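Local coordinates for protein exosome complex exonuclease RRP46 homolog (Oryza sativa Japonica Group, PDB 3HKM) that binds double-stranded DNA and single-stranded RNA, shows hydrolytic DNase and phosphorolytic RNase activity in vitro, and is a probable component of the exosome core, at residues 49-52 with 53-57; 125-129 with 130-134. All blocks are in the same frame, centred on the assembly; numbering follows the deposited sequence.

Contact 1 (49-52 with 53-57); sequences PGTR and KGENP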
ATOM      1  N   PRO A  49     -22.655   4.708   9.309  1.00 24.71           N
ATOM      2  CA  PRO A  49     -23.749   3.759   9.567  1.00 23.95           C
ATOM      3  C   PRO A  49     -24.375   3.193   8.289  1.00 23.16           C
ATOM      4  O   PRO A  49     -24.590   3.923   7.325  1.00 24.46           O
ATOM      5  CB  PRO A  49     -24.780   4.609  10.317  1.00 23.02           C
ATOM      6  CG  PRO A  49     -23.963   5.655  11.018  1.00 24.12           C
ATOM      7  CD  PRO A  49     -22.772   5.934  10.127  1.00 23.52           C
ATOM      8  N   GLY A  50     -24.672   1.901   8.292  1.00 23.23           N
ATOM      9  CA  GLY A  50     -25.347   1.276   7.168  1.00 25.33           C
ATOM     10  C   GLY A  50     -24.441   0.357   6.373  1.00 26.82           C
ATOM     11  O   GLY A  50     -23.227   0.529   6.359  1.00 25.35           O
ATOM     12  N   THR A  51     -25.036  -0.623   5.702  1.00 28.71           N
ATOM     13  CA  THR A  51     -24.269  -1.597   4.934  1.00 31.03           C
ATOM     14  C   THR A  51     -24.921  -1.909   3.586  1.00 33.33           C
ATOM     15  O   THR A  51     -26.098  -2.284   3.524  1.00 33.43           O
ATOM     16  CB  THR A  51     -24.104  -2.926   5.707  1.00 30.70           C
ATOM     17  OG1 THR A  51     -24.072  -2.679   7.119  1.00 28.82           O
ATOM     18  CG2 THR A  51     -22.829  -3.638   5.285  1.00 32.00           C
ATOM     19  N   ARG A  52     -24.146  -1.746   2.513  1.00 33.71           N
ATOM     20  CA  ARG A  52     -24.552  -2.181   1.178  1.00 35.31           C
ATOM     21  C   ARG A  52     -25.446  -3.413   1.269  1.00 34.37           C
ATOM     22  O   ARG A  52     -25.202  -4.305   2.079  1.00 35.88           O
ATOM     23  CB  ARG A  52     -23.321  -2.502   0.321  1.00 35.99           C
ATOM     24  CG  ARG A  52     -22.460  -1.296  -0.013  1.00 35.32           C
ATOM     25  CD  ARG A  52     -23.299  -0.197  -0.639  1.00 38.52           C
ATOM     26  NE  ARG A  52     -22.594   0.504  -1.712  1.00 38.80           N
ATOM     27  CZ  ARG A  52     -22.080   1.725  -1.602  1.00 37.91           C
ATOM     28  NH1 ARG A  52     -22.190   2.395  -0.463  1.00 37.41           N
ATOM     29  NH2 ARG A  52     -21.456   2.279  -2.635  1.00 37.69           N
ATOM     30  N   LYS A  53     -26.477  -3.462   0.435  1.00 35.28           N
ATOM     31  CA  LYS A  53     -27.495  -4.500   0.549  1.00 34.94           C
ATOM     32  C   LYS A  53     -26.895  -5.901   0.365  1.00 34.66           C
ATOM     33  O   LYS A  53     -27.435  -6.901   0.862  1.00 34.29           O
ATOM     34  CB  LYS A  53     -28.614  -4.243  -0.462  1.00 36.60           C
ATOM     35  CG  LYS A  53     -30.016  -4.426   0.096  1.00 37.45           C
ATOM     36  CD  LYS A  53     -30.306  -3.416   1.196  1.00 35.02           C
ATOM     37  CE  LYS A  53     -31.699  -3.620   1.757  1.00 36.22           C
ATOM     38  NZ  LYS A  53     -32.724  -3.526   0.679  1.00 41.46           N
ATOM     39  N   GLY A  54     -25.767  -5.962  -0.335  1.00 34.18           N
ATOM     40  CA  GLY A  54     -25.105  -7.224  -0.607  1.00 34.99           C
ATOM     41  C   GLY A  54     -24.039  -7.600   0.408  1.00 38.12           C
ATOM     42  O   GLY A  54     -23.336  -8.597   0.226  1.00 39.28           O
ATOM     43  N   GLU A  55     -23.915  -6.808   1.474  1.00 36.57           N
ATOM     44  CA  GLU A  55     -22.942  -7.085   2.533  1.00 34.82           C
ATOM     45  C   GLU A  55     -23.624  -7.540   3.831  1.00 33.56           C
ATOM     46  O   GLU A  55     -24.849  -7.616   3.887  1.00 36.87           O
ATOM     47  CB  GLU A  55     -22.040  -5.871   2.764  1.00 36.93           C
ATOM     48  CG  GLU A  55     -21.191  -5.497   1.541  1.00 38.35           C
ATOM     49  CD  GLU A  55     -20.257  -6.622   1.112  1.00 40.84           C
ATOM     50  OE1 GLU A  55     -19.560  -7.183   1.993  1.00 42.40           O
ATOM     51  OE2 GLU A  55     -20.216  -6.942  -0.100  1.00 39.41           O
ATOM     52  N   ASN A  56     -22.832  -7.809   4.871  1.00 35.19           N
ATOM     53  CA  ASN A  56     -23.267  -8.616   6.032  1.00 33.42           C
ATOM     54  C   ASN A  56     -23.871  -7.939   7.294  1.00 34.02           C
ATOM     55  O   ASN A  56     -24.284  -8.632   8.221  1.00 35.73           O
ATOM     56  CB  ASN A  56     -22.103  -9.533   6.448  1.00 33.54           C
ATOM     57  CG  ASN A  56     -22.343 -10.247   7.777  1.00 32.55           C
ATOM     58  OD1 ASN A  56     -23.461 -10.656   8.092  1.00 33.50           O
ATOM     59  ND2 ASN A  56     -21.279 -10.418   8.550  1.00 32.04           N
ATOM     60  N   PRO A  57     -24.026  -6.610   7.293  1.00 31.85           N
ATOM     61  CA  PRO A  57     -24.180  -5.727   8.457  1.00 32.02           C
ATOM     62  C   PRO A  57     -23.750  -6.213   9.861  1.00 31.71           C
ATOM     63  O   PRO A  57     -23.804  -5.408  10.791  1.00 29.08           O
ATOM     64  CB  PRO A  57     -25.678  -5.422   8.431  1.00 30.48           C
ATOM     65  CG  PRO A  57     -25.984  -5.350   6.941  1.00 33.29           C
ATOM     66  CD  PRO A  57     -24.900  -6.143   6.205  1.00 33.49           C
TER
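R52 and E55 are the ends of a type I beta turn, closed by one backbone hydrogen bond from E55 N to R52 O of 2.9 Å, with an N-H...O angle of 162°. Beyond the turn the chain doubles back, bringing P57 to the side chain of T51, although the exact placement of the P57 ring is doubtful in the model. The two branches of the threonine have different partners: T51 CG2 lies 3.5 Å from E55 CB, the two side chains crossing at about a right angle, while T51 OG1 turns to N99 outside the turn. CG2 takes the position opposite the backbone N of T51, although chi1 (-31°) is well away from a staggered value. The side chains of R52 and E55 meet near their roots, R52 CB to E55 CG at 3.9 Å, and their charged ends then lead away. Replacing T51 by an alanine would remove OG1 and CG2, and would probably leave N99 without its hydroxyl partner and E55 CB without the methyl it packs against. This exposed turn belongs to the loop joining strand 38-49 to strand 61-67 of the mixed sheet; T51 OG1 is hydrogen-bonded to N99 ND2, just ahead of strand 100-110, and the side chains of T51 and E55 touch S61 at the start of strand 61-67.

Contact 2 (125-129 with 130-134); sequences AALVF and AGIPL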
ATOM      1  N   ALA A 125      -1.913   4.835   6.294  1.00 15.91           N
ATOM      2  CA  ALA A 125      -1.760   6.106   6.993  1.00 14.57           C
ATOM      3  C   ALA A 125      -3.086   6.847   7.115  1.00 18.19           C
ATOM      4  O   ALA A 125      -3.403   7.385   8.176  1.00 19.93           O
ATOM      5  CB  ALA A 125      -0.733   6.976   6.300  1.00 15.98           C
ATOM      6  N   ALA A 126      -3.855   6.880   6.028  1.00 16.26           N
ATOM      7  CA  ALA A 126      -5.143   7.566   6.019  1.00 17.34           C
ATOM      8  C   ALA A 126      -6.179   6.906   6.946  1.00 17.97           C
ATOM      9  O   ALA A 126      -6.941   7.599   7.612  1.00 18.60           O
ATOM     10  CB  ALA A 126      -5.675   7.678   4.612  1.00 15.09           C
ATOM     11  N   LEU A 127      -6.203   5.576   6.991  1.00 18.03           N
ATOM     12  CA  LEU A 127      -7.065   4.849   7.929  1.00 17.43           C
ATOM     13  C   LEU A 127      -6.739   5.211   9.368  1.00 17.18           C
ATOM     14  O   LEU A 127      -7.633   5.442  10.186  1.00 17.90           O
ATOM     15  CB  LEU A 127      -6.897   3.338   7.767  1.00 16.63           C
ATOM     16  CG  LEU A 127      -7.407   2.680   6.487  1.00 17.55           C
ATOM     17  CD1 LEU A 127      -6.782   1.306   6.334  1.00 14.50           C
ATOM     18  CD2 LEU A 127      -8.923   2.599   6.506  1.00 17.18           C
ATOM     19  N   VAL A 128      -5.450   5.223   9.681  1.00 17.23           N
ATOM     20  CA  VAL A 128      -5.010   5.588  11.020  1.00 17.72           C
ATOM     21  C   VAL A 128      -5.485   6.996  11.349  1.00 19.16           C
ATOM     22  O   VAL A 128      -5.988   7.252  12.446  1.00 19.43           O
ATOM     23  CB  VAL A 128      -3.478   5.502  11.158  1.00 17.78           C
ATOM     24  CG1 VAL A 128      -3.020   6.194  12.428  1.00 21.05           C
ATOM     25  CG2 VAL A 128      -3.040   4.059  11.141  1.00 18.22           C
ATOM     26  N   PHE A 129      -5.337   7.906  10.389  1.00 19.02           N
ATOM     27  CA  PHE A 129      -5.734   9.287  10.603  1.00 19.71           C
ATOM     28  C   PHE A 129      -7.241   9.471  10.728  1.00 19.98           C
ATOM     29  O   PHE A 129      -7.692  10.393  11.400  1.00 21.91           O
ATOM     30  CB  PHE A 129      -5.208  10.200   9.504  1.00 21.46           C
ATOM     31  CG  PHE A 129      -5.581  11.638   9.708  1.00 27.79           C
ATOM     32  CD1 PHE A 129      -5.004  12.379  10.738  1.00 29.64           C
ATOM     33  CD2 PHE A 129      -6.529  12.246   8.902  1.00 26.67           C
ATOM     34  CE1 PHE A 129      -5.354  13.703  10.943  1.00 29.31           C
ATOM     35  CE2 PHE A 129      -6.885  13.566   9.111  1.00 27.45           C
ATOM     36  CZ  PHE A 129      -6.291  14.297  10.126  1.00 26.67           C
ATOM     37  N   ALA A 130      -8.010   8.610  10.068  1.00 18.45           N
ATOM     38  CA  ALA A 130      -9.470   8.665  10.127  1.00 17.79           C
ATOM     39  C   ALA A 130     -10.014   7.987  11.387  1.00 18.08           C
ATOM     40  O   ALA A 130     -11.218   8.010  11.645  1.00 18.11           O
ATOM     41  CB  ALA A 130     -10.075   8.032   8.888  1.00 17.42           C
ATOM     42  N   GLY A 131      -9.128   7.381  12.171  1.00 17.53           N
ATOM     43  CA  GLY A 131      -9.555   6.672  13.367  1.00 18.65           C
ATOM     44  C   GLY A 131     -10.315   5.393  13.060  1.00 17.53           C
ATOM     45  O   GLY A 131     -11.297   5.062  13.720  1.00 18.10           O
ATOM     46  N   ILE A 132      -9.865   4.674  12.038  1.00 17.64           N
ATOM     47  CA  ILE A 132     -10.445   3.382  11.710  1.00 16.41           C
ATOM     48  C   ILE A 132      -9.651   2.353  12.481  1.00 18.13           C
ATOM     49  O   ILE A 132      -8.429   2.305  12.372  1.00 19.27           O
ATOM     50  CB  ILE A 132     -10.324   3.068  10.210  1.00 16.82           C
ATOM     51  CG1 ILE A 132     -10.759   4.267   9.353  1.00 16.30           C
ATOM     52  CG2 ILE A 132     -11.102   1.809   9.858  1.00 17.08           C
ATOM     53  CD1 ILE A 132     -12.181   4.709   9.566  1.00 18.16           C
ATOM     54  N   PRO A 133     -10.336   1.528  13.278  1.00 18.59           N
ATOM     55  CA  PRO A 133      -9.641   0.521  14.090  1.00 19.09           C
ATOM     56  C   PRO A 133      -8.899  -0.520  13.234  1.00 20.11           C
ATOM     57  O   PRO A 133      -9.513  -1.216  12.427  1.00 19.56           O
ATOM     58  CB  PRO A 133     -10.783  -0.138  14.882  1.00 18.77           C
ATOM     59  CG  PRO A 133     -11.906   0.845  14.839  1.00 19.83           C
ATOM     60  CD  PRO A 133     -11.789   1.538  13.519  1.00 18.66           C
ATOM     61  N   LEU A 134      -7.586  -0.623  13.421  1.00 21.50           N
ATOM     62  CA  LEU A 134      -6.780  -1.598  12.697  1.00 19.49           C
ATOM     63  C   LEU A 134      -6.287  -2.702  13.632  1.00 24.35           C
ATOM     64  O   LEU A 134      -6.088  -2.462  14.828  1.00 24.21           O
ATOM     65  CB  LEU A 134      -5.581  -0.905  12.058  1.00 21.45           C
ATOM     66  CG  LEU A 134      -5.627  -0.373  10.621  1.00 21.94           C
ATOM     67  CD1 LEU A 134      -6.947   0.286  10.266  1.00 19.90           C
ATOM     68  CD2 LEU A 134      -4.453   0.582  10.394  1.00 22.67           C
TER
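L127 O, in the last turn of helix 115-130, accepts a nearly straight bond from I132 N (3.0 Å, 170°) and a weak one from A130 N at 3.2 Å. The amide of A130 is shared, its shorter bond running from A130 N to A126 O at 2.9 Å as the helical i to i+4 link. One residue on, G131 N binds V128 O at 3.2 Å. With G131 at positive phi (70°), a conformation that favours glycine, the bonds from G131 and I132 back into the last turn form a Schellman motif that ends the helix and turns the chain sharply.

Hydrophobic contacts follow the same reversal. I132 CG1 lies 3.8 Å from L127 CD2, and the two side chains meet at a slant; CG1 takes the position opposite the carbonyl carbon of I132 (chi1 -47°), on the side that also approaches L127 O. L134 comes back further along and crosses both L127 and V128 at about a right angle. Its two methyls divide the work: L134 CD1 reaches L127 CB at 3.9 Å, and L134 CD2 meets V128 CG2 at 3.8 Å. Outside the turn, L127 and L134 both pack on I91 of helix 77-91, whereas A130 and I132 touch V44 of strand 38-49. Because the terminal carbonyls of A126, L127 and V128 find main-chain donors within the turn, capping this helix end needs no polar side chain, and the contact of L127 with I132 is the hydrophobic interaction that commonly accompanies a Schellman motif.

How the contacts relate
The centre of contact 1, a surface turn, lies about 25 Å from the centre of the chain, whereas that of contact 2, which is partly buried, lies about 14 Å from it. The two contact centres are about 20 Å apart and the contacts do not touch, yet both adjoin strand 38-49: contact 1 in the loop that follows it, contact 2 through side chains resting on its V44. Each reverses the chain with main-chain hydrogen bonding, one bond in contact 1 and several in contact 2. In 49-57 a threonine, its hydroxyl bonded to N99 and its methyl on E55, accompanies charged ends that lead away from the turn; in 125-134 leucine, valine and isoleucine supply the side-chain packing, in keeping with the deeper position.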